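Local atomic coordinates of Alpha/beta hydrolase (Novosphingobium aromaticivorans, PDB entry 3BWX), a protein that probably acts as a hydrolase of the alpha/beta hydrolase family and binds calcium ions in the crystal. Residues A[16-21]-A[67-72]; A[62-67]-A[81-86]; A[74-79]-A[205-210]; A[144-149]-A[200-205]. The protein carries 1 engineered substitution. One frame throughout, in Å; residues are numbered along the deposited sequence. Where two conformers were deposited one is given.

Contact 1: A[16-21]-A[67-72]. With EDO (1,2-ethanediol), chain R.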
# COMPACT_ATOMS: atom_id res chain seq x y z
N LEU A 16 4.21 0.92 -20.65
CA LEU A 16 2.88 0.90 -20.02
C LEU A 16 2.48 2.28 -19.56
O LEU A 16 3.30 3.04 -19.05
CB LEU A 16 2.85 -0.04 -18.79
CG LEU A 16 3.08 -1.53 -19.08
CD1 LEU A 16 2.87 -2.31 -17.74
CD2 LEU A 16 2.22 -2.05 -20.21
N ARG A 17 1.19 2.60 -19.71
CA ARG A 17 0.60 3.76 -19.11
C ARG A 17 0.14 3.39 -17.73
O ARG A 17 -0.77 2.60 -17.55
CB ARG A 17 -0.60 4.26 -19.93
CG ARG A 17 -1.15 5.62 -19.46
CD ARG A 17 -2.52 5.95 -20.08
NE ARG A 17 -3.58 5.07 -19.58
CZ ARG A 17 -4.77 4.83 -20.17
NH1 ARG A 17 -5.10 5.38 -21.36
NH2 ARG A 17 -5.61 3.99 -19.60
N LEU A 18 0.78 4.00 -16.76
CA LEU A 18 0.49 3.72 -15.34
C LEU A 18 -0.24 4.96 -14.78
O LEU A 18 -0.04 6.10 -15.23
CB LEU A 18 1.79 3.45 -14.62
CG LEU A 18 2.56 2.25 -15.17
CD1 LEU A 18 3.84 2.02 -14.31
CD2 LEU A 18 1.70 0.94 -15.21
N HIS A 19 -1.06 4.70 -13.78
CA HIS A 19 -2.05 5.67 -13.27
C HIS A 19 -1.81 6.10 -11.83
O HIS A 19 -1.47 5.28 -11.00
CB HIS A 19 -3.41 5.06 -13.38
CG HIS A 19 -4.50 5.87 -12.80
ND1 HIS A 19 -5.32 5.39 -11.80
CD2 HIS A 19 -4.94 7.13 -13.07
CE1 HIS A 19 -6.20 6.33 -11.47
NE2 HIS A 19 -6.02 7.38 -12.26
N PHE A 20 -1.97 7.40 -11.57
CA PHE A 20 -2.00 7.90 -10.20
C PHE A 20 -3.08 8.93 -10.03
O PHE A 20 -3.37 9.70 -10.98
CB PHE A 20 -0.66 8.46 -9.63
CG PHE A 20 -0.09 9.66 -10.34
CD1 PHE A 20 0.53 9.56 -11.59
CD2 PHE A 20 -0.11 10.90 -9.73
CE1 PHE A 20 1.08 10.70 -12.18
CE2 PHE A 20 0.48 12.00 -10.33
CZ PHE A 20 1.03 11.89 -11.52
N ARG A 21 -3.70 8.91 -8.85
CA ARG A 21 -4.59 10.01 -8.44
C ARG A 21 -3.75 11.09 -7.85
O ARG A 21 -2.86 10.79 -7.05
CB ARG A 21 -5.63 9.59 -7.46
CG ARG A 21 -6.64 8.56 -8.01
CD ARG A 21 -7.73 8.20 -6.97
NE ARG A 21 -8.86 7.49 -7.55
CZ ARG A 21 -9.92 7.09 -6.85
NH1 ARG A 21 -9.95 7.29 -5.58
NH2 ARG A 21 -10.94 6.51 -7.47
N GLY A 67 -5.79 -1.74 -10.66
CA GLY A 67 -6.65 -0.57 -10.88
C GLY A 67 -6.68 -0.18 -12.32
O GLY A 67 -6.88 -1.03 -13.20
N ASP A 68 -6.48 1.11 -12.59
CA ASP A 68 -6.53 1.63 -13.96
C ASP A 68 -5.18 1.64 -14.64
O ASP A 68 -5.06 2.07 -15.77
CB ASP A 68 -7.07 3.07 -13.97
CG ASP A 68 -8.56 3.16 -13.74
OD1 ASP A 68 -9.18 2.10 -13.47
OD2 ASP A 68 -9.11 4.30 -13.80
N SER A 69 -4.14 1.16 -13.95
CA SER A 69 -2.85 1.01 -14.63
C SER A 69 -2.89 -0.11 -15.66
O SER A 69 -3.59 -1.10 -15.51
CB SER A 69 -1.74 0.78 -13.60
OG SER A 69 -1.35 1.98 -12.94
N ASP A 70 -2.12 0.07 -16.72
CA ASP A 70 -2.09 -0.91 -17.75
C ASP A 70 -1.64 -2.23 -17.20
O ASP A 70 -0.83 -2.29 -16.25
CB ASP A 70 -1.12 -0.55 -18.89
CG ASP A 70 -1.69 0.43 -19.92
OD1 ASP A 70 -2.88 0.83 -19.84
OD2 ASP A 70 -0.91 0.83 -20.79
N TYR A 71 -2.17 -3.30 -17.81
CA TYR A 71 -1.72 -4.67 -17.58
C TYR A 71 -0.49 -4.98 -18.44
O TYR A 71 -0.37 -4.44 -19.54
CB TYR A 71 -2.85 -5.67 -17.88
CG TYR A 71 -4.03 -5.69 -16.89
CD1 TYR A 71 -4.19 -4.69 -15.92
CD2 TYR A 71 -4.98 -6.71 -16.94
CE1 TYR A 71 -5.27 -4.73 -15.03
CE2 TYR A 71 -6.05 -6.75 -16.08
CZ TYR A 71 -6.19 -5.76 -15.12
OH TYR A 71 -7.24 -5.80 -14.27
N ALA A 72 0.41 -5.81 -17.93
CA ALA A 72 1.62 -6.16 -18.64
C ALA A 72 1.39 -7.25 -19.65
O ALA A 72 0.73 -8.22 -19.34
CB ALA A 72 2.68 -6.61 -17.69
C1 EDO R . -8.73 4.23 -9.90
O1 EDO R . -9.92 3.81 -10.55
C2 EDO R . -8.49 3.27 -8.77
O2 EDO R . -8.27 2.02 -9.38
O HOH W 1 -3.29 3.88 -17.08
O HOH W 2 -5.17 1.01 -18.38
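From Asp68 to Ala72 the loop runs close to antiparallel to residues 16-19, their directions 158° apart, and comes nearest at Leu18 CA and Ser69 CA, 4.4 Å from each other. Asp70 holds the backbone of Arg17 twice: its own N donates to Arg17 O and its OD2 accepts from Arg17 N, each at 3.0 Å. The second bond reaches OD2 from above the carboxylate plane, 61° out of it. A lysine in place of Asp70 would probably leave Arg17 N without its carboxylate acceptor and set a positive charge beside that of Arg17. Farther along the strand, Ser69 OG accepts from His19 N at 2.9 Å and is also hydrogen-bonded to Glu62 O. The His19 ring, with CG anti to the backbone N (chi1 175°), lies alongside Asp68: ND1 sits 3.6 Å from Asp68 CB, and OD2 stands over one ring face. ND1 itself bonds to Glu62 and NE2 to Asp7. At the other end the methyls of Leu16 do the touching, CD2 at 3.6 Å from Tyr71 O and CD1 against Ala72 CB. Two waters bridge the polar groups here: water 1 joins Arg17 O and NE to Asp68 O, while water 2 spans Asp68 O and Asp70 OD1. The loop after strand 58-61 is thus held by backbone groups of strand 17-23, two N-H groups going to the side chains of Ser69 and Asp70; the charge of Arg17 lies near Asp70, but no guanidinium N-H points at the carboxylate.

Contact 2: A[62-67]-A[81-86]. With EDO (1,2-ethanediol), chain R.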
# COMPACT_ATOMS: atom_id res chain seq x y z
N GLU A 62 -0.87 3.50 -8.77
CA GLU A 62 -1.25 2.10 -8.88
C GLU A 62 -0.19 1.37 -9.73
O GLU A 62 0.16 1.85 -10.81
CB GLU A 62 -2.61 2.00 -9.59
CG GLU A 62 -3.61 2.96 -8.98
CD GLU A 62 -4.99 2.79 -9.48
OE1 GLU A 62 -5.26 2.86 -10.72
OE2 GLU A 62 -5.83 2.59 -8.59
N MSE A 63 0.30 0.24 -9.22
CA MSE A 63 1.31 -0.48 -9.96
C MSE A 63 0.73 -1.13 -11.21
O MSE A 63 -0.52 -1.29 -11.35
CB MSE A 63 1.96 -1.51 -9.05
CG MSE A 63 2.71 -0.86 -7.92
SE MSE A 63 4.10 0.50 -8.32
CE MSE A 63 2.96 2.11 -8.50
N ARG A 64 1.60 -1.50 -12.14
CA ARG A 64 1.15 -2.20 -13.34
C ARG A 64 0.31 -3.38 -12.87
O ARG A 64 0.65 -4.06 -11.88
CB ARG A 64 2.33 -2.71 -14.19
CG ARG A 64 3.32 -3.60 -13.44
CD ARG A 64 4.47 -4.13 -14.29
NE ARG A 64 5.30 -3.03 -14.72
CZ ARG A 64 6.02 -2.99 -15.83
NH1 ARG A 64 5.97 -3.96 -16.70
NH2 ARG A 64 6.75 -1.91 -16.08
N GLY A 65 -0.79 -3.60 -13.57
CA GLY A 65 -1.70 -4.71 -13.30
C GLY A 65 -2.72 -4.45 -12.22
O GLY A 65 -3.48 -5.37 -11.87
N ARG A 66 -2.73 -3.25 -11.64
CA ARG A 66 -3.70 -2.93 -10.59
C ARG A 66 -4.51 -1.71 -10.98
O ARG A 66 -3.98 -0.74 -11.54
CB ARG A 66 -3.04 -2.63 -9.24
CG ARG A 66 -2.42 -3.83 -8.55
CD ARG A 66 -1.08 -4.25 -9.11
NE ARG A 66 -0.43 -5.21 -8.23
CZ ARG A 66 0.59 -5.96 -8.59
NH1 ARG A 66 1.13 -5.87 -9.78
NH2 ARG A 66 1.07 -6.81 -7.71
N GLY A 67 -5.79 -1.74 -10.66
CA GLY A 67 -6.65 -0.57 -10.88
C GLY A 67 -6.68 -0.18 -12.32
O GLY A 67 -6.88 -1.03 -13.20
N MSE A 81 11.07 -5.54 -7.95
CA MSE A 81 12.06 -4.61 -8.55
C MSE A 81 11.58 -3.83 -9.75
O MSE A 81 12.08 -2.75 -10.04
CB MSE A 81 13.39 -5.33 -8.82
CG MSE A 81 13.98 -5.97 -7.56
SE MSE A 81 14.19 -4.80 -6.01
CE MSE A 81 15.45 -3.68 -6.76
N GLN A 82 10.61 -4.39 -10.47
CA GLN A 82 9.96 -3.69 -11.54
C GLN A 82 9.06 -2.57 -11.02
O GLN A 82 9.12 -1.46 -11.52
CB GLN A 82 9.19 -4.63 -12.46
CG GLN A 82 8.65 -3.92 -13.68
CD GLN A 82 9.74 -3.41 -14.57
OE1 GLN A 82 10.55 -4.19 -15.06
NE2 GLN A 82 9.79 -2.13 -14.78
N TYR A 83 8.29 -2.85 -9.96
CA TYR A 83 7.50 -1.79 -9.37
C TYR A 83 8.40 -0.67 -8.86
O TYR A 83 8.05 0.50 -9.00
CB TYR A 83 6.65 -2.30 -8.25
CG TYR A 83 5.89 -3.56 -8.59
CD1 TYR A 83 5.32 -3.74 -9.83
CD2 TYR A 83 5.63 -4.56 -7.60
CE1 TYR A 83 4.61 -4.90 -10.13
CE2 TYR A 83 4.95 -5.74 -7.90
CZ TYR A 83 4.44 -5.90 -9.18
OH TYR A 83 3.77 -7.06 -9.49
N LEU A 84 9.54 -1.02 -8.28
CA LEU A 84 10.50 -0.01 -7.79
C LEU A 84 10.98 0.87 -8.98
O LEU A 84 10.97 2.10 -8.89
CB LEU A 84 11.69 -0.67 -7.11
CG LEU A 84 12.85 0.24 -6.70
CD1 LEU A 84 12.36 1.22 -5.67
CD2 LEU A 84 13.97 -0.65 -6.09
N GLN A 85 11.36 0.23 -10.11
CA GLN A 85 11.76 0.97 -11.29
C GLN A 85 10.64 1.89 -11.80
O GLN A 85 10.87 3.01 -12.19
CB GLN A 85 12.25 0.05 -12.42
CG GLN A 85 12.79 0.84 -13.67
CD GLN A 85 12.92 0.01 -14.99
OE1 GLN A 85 11.94 -0.22 -15.74
NE2 GLN A 85 14.16 -0.41 -15.28
N ASP A 86 9.41 1.39 -11.79
CA ASP A 86 8.29 2.16 -12.26
C ASP A 86 8.09 3.37 -11.34
O ASP A 86 7.72 4.43 -11.81
CB ASP A 86 7.02 1.28 -12.31
CG ASP A 86 7.09 0.17 -13.33
OD1 ASP A 86 7.91 0.22 -14.28
OD2 ASP A 86 6.23 -0.73 -13.23
C1 EDO R . -8.73 4.23 -9.90
O1 EDO R . -9.92 3.81 -10.55
C2 EDO R . -8.49 3.27 -8.77
O2 EDO R . -8.27 2.02 -9.38
O HOH W 3 4.21 -0.64 -11.46
O HOH W 4 3.42 -9.03 -7.78
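Arg64 and Asp86 form the salt bridge. Arg64 NE donates to Asp86 OD2 at 2.9 Å and Arg64 NH2 to Asp86 OD1 at 3.0 Å, each oxygen using its syn lone pair, and the guanidinium and carboxylate are nearly coplanar (10° apart). Gln82 CG lies 3.4 Å above the Arg64 guanidinium plane, over its centre, and Gln82 NE2 donates to Asp86 OD1 from above the carboxylate, so that oxygen accepts twice; Asp14 is a second anion for Arg64. Water 3 links Arg64 N to Asp86 OD2. Hydrogen bonding also ties in Arg66: a bend at chi2 (78°) brings its guanidinium back to the turn, where Arg66 NH1 donates to Tyr83 OH at 2.9 Å and to Arg64 O at 2.8 Å; the guanidinium plane stands 83° from the tyrosine ring. In the alpha/beta hydrolase fold this joins the start of the loop after strand 58-61, where Met63 to Arg66 make a type II turn, to helix 80-94, which leads on to strand 99-104. The apolar part is a Met-aromatic contact. The selenium of Met63, a selenomethionine, touches Tyr83 CB at 3.8 Å and sits obliquely to the ring, 5.4 Å from its centroid. Met63 CB lies over one ring face, while Arg64 CG comes to the edge at CE1.

Contact 3: A[74-79]-A[205-210]. Engineered in segment 205-210: Val210 (natural residue Ala). With CA (calcium ion), chain B; EDO (1,2-ethanediol), chain P.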
# COMPACT_ATOMS: atom_id res chain seq x y z
N ASP A 74 3.83 -9.10 -20.59
CA ASP A 74 4.71 -10.09 -19.99
C ASP A 74 4.49 -10.11 -18.47
O ASP A 74 5.06 -9.26 -17.73
CB ASP A 74 6.15 -9.70 -20.27
CG ASP A 74 7.14 -10.67 -19.72
OD1 ASP A 74 6.69 -11.68 -19.11
OD2 ASP A 74 8.37 -10.45 -19.88
N PRO A 75 3.67 -11.08 -18.01
CA PRO A 75 3.44 -11.16 -16.57
C PRO A 75 4.68 -11.43 -15.71
O PRO A 75 4.59 -11.30 -14.51
CB PRO A 75 2.38 -12.30 -16.43
CG PRO A 75 2.01 -12.70 -17.72
CD PRO A 75 2.93 -12.10 -18.77
N MSE A 76 5.82 -11.81 -16.27
CA MSE A 76 7.05 -11.95 -15.50
C MSE A 76 7.53 -10.55 -15.03
O MSE A 76 8.35 -10.45 -14.13
CB MSE A 76 8.18 -12.67 -16.27
CG MSE A 76 9.31 -13.11 -15.35
SE MSE A 76 10.52 -14.28 -16.26
CE MSE A 76 12.02 -14.15 -15.00
N THR A 77 7.02 -9.46 -15.60
CA THR A 77 7.34 -8.13 -15.06
C THR A 77 6.59 -7.71 -13.79
O THR A 77 6.85 -6.63 -13.26
CB THR A 77 7.10 -7.02 -16.14
OG1 THR A 77 5.69 -6.94 -16.45
CG2 THR A 77 7.93 -7.29 -17.33
N TYR A 78 5.69 -8.58 -13.34
CA TYR A 78 4.95 -8.38 -12.07
C TYR A 78 5.85 -8.83 -10.92
O TYR A 78 5.73 -9.95 -10.42
CB TYR A 78 3.64 -9.18 -12.12
CG TYR A 78 2.60 -8.64 -13.05
CD1 TYR A 78 2.34 -7.26 -13.14
CD2 TYR A 78 1.80 -9.50 -13.82
CE1 TYR A 78 1.29 -6.75 -14.00
CE2 TYR A 78 0.79 -8.98 -14.64
CZ TYR A 78 0.55 -7.63 -14.75
OH TYR A 78 -0.45 -7.13 -15.55
N GLN A 79 6.82 -8.00 -10.57
CA GLN A 79 7.74 -8.32 -9.48
C GLN A 79 8.24 -7.04 -8.83
O GLN A 79 8.23 -5.97 -9.49
CB GLN A 79 8.88 -9.18 -10.04
CG GLN A 79 9.69 -8.50 -11.15
CD GLN A 79 10.82 -9.34 -11.62
OE1 GLN A 79 11.22 -10.32 -10.98
NE2 GLN A 79 11.36 -8.99 -12.79
N PRO A 205 3.67 -17.47 -10.71
CA PRO A 205 4.91 -17.30 -9.92
C PRO A 205 6.16 -16.88 -10.67
O PRO A 205 6.96 -16.07 -10.16
CB PRO A 205 5.13 -18.67 -9.30
CG PRO A 205 4.41 -19.63 -10.17
CD PRO A 205 3.19 -18.86 -10.62
N PHE A 206 6.32 -17.43 -11.87
CA PHE A 206 7.61 -17.40 -12.55
C PHE A 206 8.69 -17.82 -11.55
O PHE A 206 8.55 -18.87 -10.96
CB PHE A 206 7.83 -16.05 -13.22
CG PHE A 206 6.96 -15.87 -14.43
CD1 PHE A 206 7.33 -16.36 -15.67
CD2 PHE A 206 5.69 -15.31 -14.27
CE1 PHE A 206 6.48 -16.18 -16.77
CE2 PHE A 206 4.83 -15.17 -15.37
CZ PHE A 206 5.22 -15.56 -16.59
N GLU A 207 9.70 -17.02 -11.26
CA GLU A 207 10.78 -17.56 -10.40
C GLU A 207 10.44 -17.80 -8.91
O GLU A 207 11.10 -18.60 -8.24
CB GLU A 207 12.03 -16.70 -10.48
CG GLU A 207 12.61 -16.66 -11.91
CD GLU A 207 13.49 -15.45 -12.14
OE1 GLU A 207 12.95 -14.31 -12.04
OE2 GLU A 207 14.70 -15.64 -12.42
N ALA A 208 9.42 -17.14 -8.40
CA ALA A 208 9.05 -17.30 -6.98
C ALA A 208 7.60 -16.98 -6.79
O ALA A 208 7.10 -16.09 -7.46
CB ALA A 208 9.89 -16.38 -6.11
N PRO A 209 6.94 -17.66 -5.86
CA PRO A 209 5.54 -17.40 -5.62
C PRO A 209 5.28 -15.95 -5.31
O PRO A 209 6.11 -15.27 -4.69
CB PRO A 209 5.26 -18.19 -4.35
CG PRO A 209 6.25 -19.25 -4.33
CD PRO A 209 7.49 -18.66 -4.93
N VAL A 210 4.09 -15.51 -5.67
CA VAL A 210 3.68 -14.15 -5.47
C VAL A 210 3.76 -13.78 -3.99
O VAL A 210 3.43 -14.57 -3.11
CB VAL A 210 2.26 -13.86 -6.05
CG1 VAL A 210 1.17 -14.71 -5.34
CG2 VAL A 210 1.92 -12.36 -5.99
CA CA B . 6.94 -14.07 -8.72
C1 EDO P . 4.74 -4.41 -21.53
O1 EDO P . 3.37 -4.71 -21.79
C2 EDO P . 5.27 -5.08 -20.27
O2 EDO P . 5.26 -6.51 -20.42
O HOH W 5 6.76 -13.06 -10.93
O HOH W 6 6.58 -11.49 -8.35
O HOH W 7 13.26 -11.44 -13.01
O HOH W 8 9.28 -14.17 -9.24
O HOH W 9 7.47 -13.56 -6.40
O HOH W 10 4.63 -13.89 -8.88
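Met76, a selenomethionine, lays its whole side chain across the Phe206 ring and on to Glu207. Met76 CB stands 3.7 Å above the Phe206 ring plane, over the centre and 10° off the normal, a CH-pi contact. Met76 CG, anti to the backbone N (chi1 -166°), then packs against Phe206 CG at 3.7 Å. Met76 SE moves toward the rim, oblique to the ring at 4.7 Å from the Phe206 centroid, in a Met-aromatic contact. The chain stays extended, which brings Met76 CE to 3.1 Å from Glu207 OE1. Behind CB, Met76 N also lies over the ring, and Pro75 CB touches Phe206 CE2. Phe206 is the second residue of a type II' turn from Pro205 to Ala208, and the carbonyls Pro205 O (2.5 Å) and Ala208 O (2.4 Å) of that turn bind the calcium ion, whose other five ligands are waters. One of them, water 6, donates to Tyr78 O, so the metal shell reaches the facing loop. Water 7 likewise joins Gln79 OE1 to Glu207 OE1. That loop is shaped by an Asx turn, Asp74 OD1 accepting from Met76 N, and by Asp74 O, which takes bonds from Thr77 N and from Thr77 OG1 at 2.7 Å. With a valine at Thr77 the hydroxyl is gone, and Asp74 O would probably keep just the backbone bond of the two, leaving this short 3-10 turn less firmly tied.

Contact 4: A[144-149]-A[200-205]. With CA (calcium ion), chain B.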
# COMPACT_ATOMS: atom_id res chain seq x y z
N GLY A 144 -2.10 -18.22 -1.12
CA GLY A 144 -3.40 -18.88 -1.25
C GLY A 144 -4.55 -18.11 -1.86
O GLY A 144 -5.47 -18.72 -2.41
N TYR A 145 -4.54 -16.78 -1.78
CA TYR A 145 -5.71 -16.02 -2.24
C TYR A 145 -5.49 -15.23 -3.53
O TYR A 145 -6.43 -14.94 -4.26
CB TYR A 145 -6.24 -15.11 -1.12
CG TYR A 145 -5.52 -13.78 -0.97
CD1 TYR A 145 -5.81 -12.69 -1.82
CD2 TYR A 145 -4.59 -13.59 0.03
CE1 TYR A 145 -5.15 -11.46 -1.67
CE2 TYR A 145 -3.93 -12.37 0.19
CZ TYR A 145 -4.22 -11.31 -0.66
OH TYR A 145 -3.57 -10.12 -0.49
N VAL A 146 -4.25 -14.86 -3.81
CA VAL A 146 -4.00 -14.05 -4.99
C VAL A 146 -4.33 -14.81 -6.25
O VAL A 146 -3.95 -15.97 -6.39
CB VAL A 146 -2.54 -13.55 -5.00
CG1 VAL A 146 -2.17 -12.91 -6.32
CG2 VAL A 146 -2.35 -12.53 -3.89
N GLY A 147 -5.07 -14.16 -7.14
CA GLY A 147 -5.45 -14.72 -8.41
C GLY A 147 -6.46 -15.87 -8.35
O GLY A 147 -6.74 -16.49 -9.39
N GLN A 148 -7.01 -16.18 -7.16
CA GLN A 148 -7.93 -17.33 -7.00
C GLN A 148 -9.24 -17.10 -7.74
O GLN A 148 -9.89 -18.04 -8.21
CB GLN A 148 -8.18 -17.66 -5.53
CG GLN A 148 -7.11 -18.60 -4.97
N GLY A 149 -9.61 -15.85 -7.90
CA GLY A 149 -10.48 -15.47 -9.00
C GLY A 149 -11.96 -15.51 -8.71
O GLY A 149 -12.79 -15.46 -9.64
N MSE A 200 -5.33 -11.05 -12.94
CA MSE A 200 -5.16 -12.36 -12.36
C MSE A 200 -3.77 -12.94 -12.60
O MSE A 200 -3.24 -13.65 -11.73
CB MSE A 200 -6.23 -13.33 -12.87
CG MSE A 200 -7.63 -13.06 -12.32
SE MSE A 200 -7.84 -12.99 -10.36
CE MSE A 200 -8.18 -11.06 -10.15
N LYS A 201 -3.14 -12.59 -13.73
CA LYS A 201 -1.83 -13.10 -14.07
C LYS A 201 -0.72 -12.70 -13.09
O LYS A 201 0.36 -13.29 -13.17
CB LYS A 201 -1.43 -12.74 -15.48
CG LYS A 201 -2.33 -13.44 -16.48
CD LYS A 201 -1.89 -13.27 -17.92
CE LYS A 201 -2.77 -14.12 -18.81
NZ LYS A 201 -2.60 -13.77 -20.24
N ILE A 202 -0.99 -11.73 -12.20
CA ILE A 202 -0.13 -11.44 -11.09
C ILE A 202 0.14 -12.68 -10.24
O ILE A 202 1.19 -12.76 -9.64
CB ILE A 202 -0.69 -10.24 -10.23
CG1 ILE A 202 -0.57 -8.93 -11.01
CG2 ILE A 202 -0.03 -10.16 -8.87
CD1 ILE A 202 -1.49 -7.78 -10.48
N ALA A 203 -0.78 -13.63 -10.23
CA ALA A 203 -0.59 -14.86 -9.45
C ALA A 203 0.43 -15.84 -10.03
O ALA A 203 0.82 -16.80 -9.38
CB ALA A 203 -1.96 -15.58 -9.32
N GLU A 204 0.80 -15.67 -11.29
CA GLU A 204 1.77 -16.55 -11.93
C GLU A 204 3.11 -16.37 -11.24
O GLU A 204 3.61 -15.25 -11.09
CB GLU A 204 1.87 -16.24 -13.44
CG GLU A 204 0.59 -16.59 -14.17
CD GLU A 204 0.64 -16.26 -15.68
OE1 GLU A 204 1.72 -15.89 -16.19
OE2 GLU A 204 -0.44 -16.33 -16.33
N PRO A 205 3.67 -17.47 -10.71
CA PRO A 205 4.91 -17.30 -9.92
C PRO A 205 6.16 -16.88 -10.67
O PRO A 205 6.96 -16.07 -10.16
CB PRO A 205 5.13 -18.67 -9.30
CG PRO A 205 4.41 -19.63 -10.17
CD PRO A 205 3.19 -18.86 -10.62
CA CA B . 6.94 -14.07 -8.72
O HOH W 10 4.63 -13.89 -8.88
O HOH W 9 7.47 -13.56 -6.40
O HOH W 8 9.28 -14.17 -9.24
O HOH W 5 6.76 -13.06 -10.93
O HOH W 6 6.58 -11.49 -8.35
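Val146 spreads its two methyls between a ring and the facing segment: CG2 lies 3.7 Å above one face of the Tyr145 ring, offset toward the rim, while CG1, anti to the backbone N (chi1 170°), meets Ala203 CB at 4.0 Å and reaches Ile202 CG2 at 4.3 Å. Tyr145 and Val146 begin a type II turn that runs to Gln148, ends helix 136-145 and packs on the 3-10 segment 200-203. Both pieces lie in the long insertion between strands 122-128 and 230-235 of the main sheet, the place where alpha/beta hydrolases commonly carry a lid. Gly147 is the third residue of the turn, with positive phi (70°), and its CA comes to 3.7 Å from Ala203 CB, too near to leave room for a CB of its own. The Ala203 methyl also rests on Val146 O at 3.6 Å. Tyr198 OH bonds to Gly147 N and so fixes the turn from outside the two segments. In the conformer given for Met200, a selenomethionine bent at chi2 and chi3, SE lies against Gly147 CA and near Gly149 CA; as a second conformer was modelled, that touch is less certain. Farther along, Glu204 O accepts from water 10 at 2.8 Å, and that water is a ligand of the calcium ion at 2.3 Å.

How the contacts relate
From the N terminus, the first of these segments is 16-21, on strand 17-23, and contact 1 closes the loop from it to 67-72. Before that loop closes, 62-67 opens contact 2, which ends on helix 80-94, so contacts 1 and 2 cross and share Gly67. Contact 3 starts at 74-79, between the two halves of contact 2, and crosses it in turn, closing only at 205-210. Within that long span lies contact 4, from 144-149 to 200-205, sharing Pro205 and the calcium shell with contact 3. The 62-79 loop therefore ties the main sheet and helix 80-94 to the inserted region, Tyr78 and Arg66 both packing on Ile202, while contacts 1 and 4 do not touch.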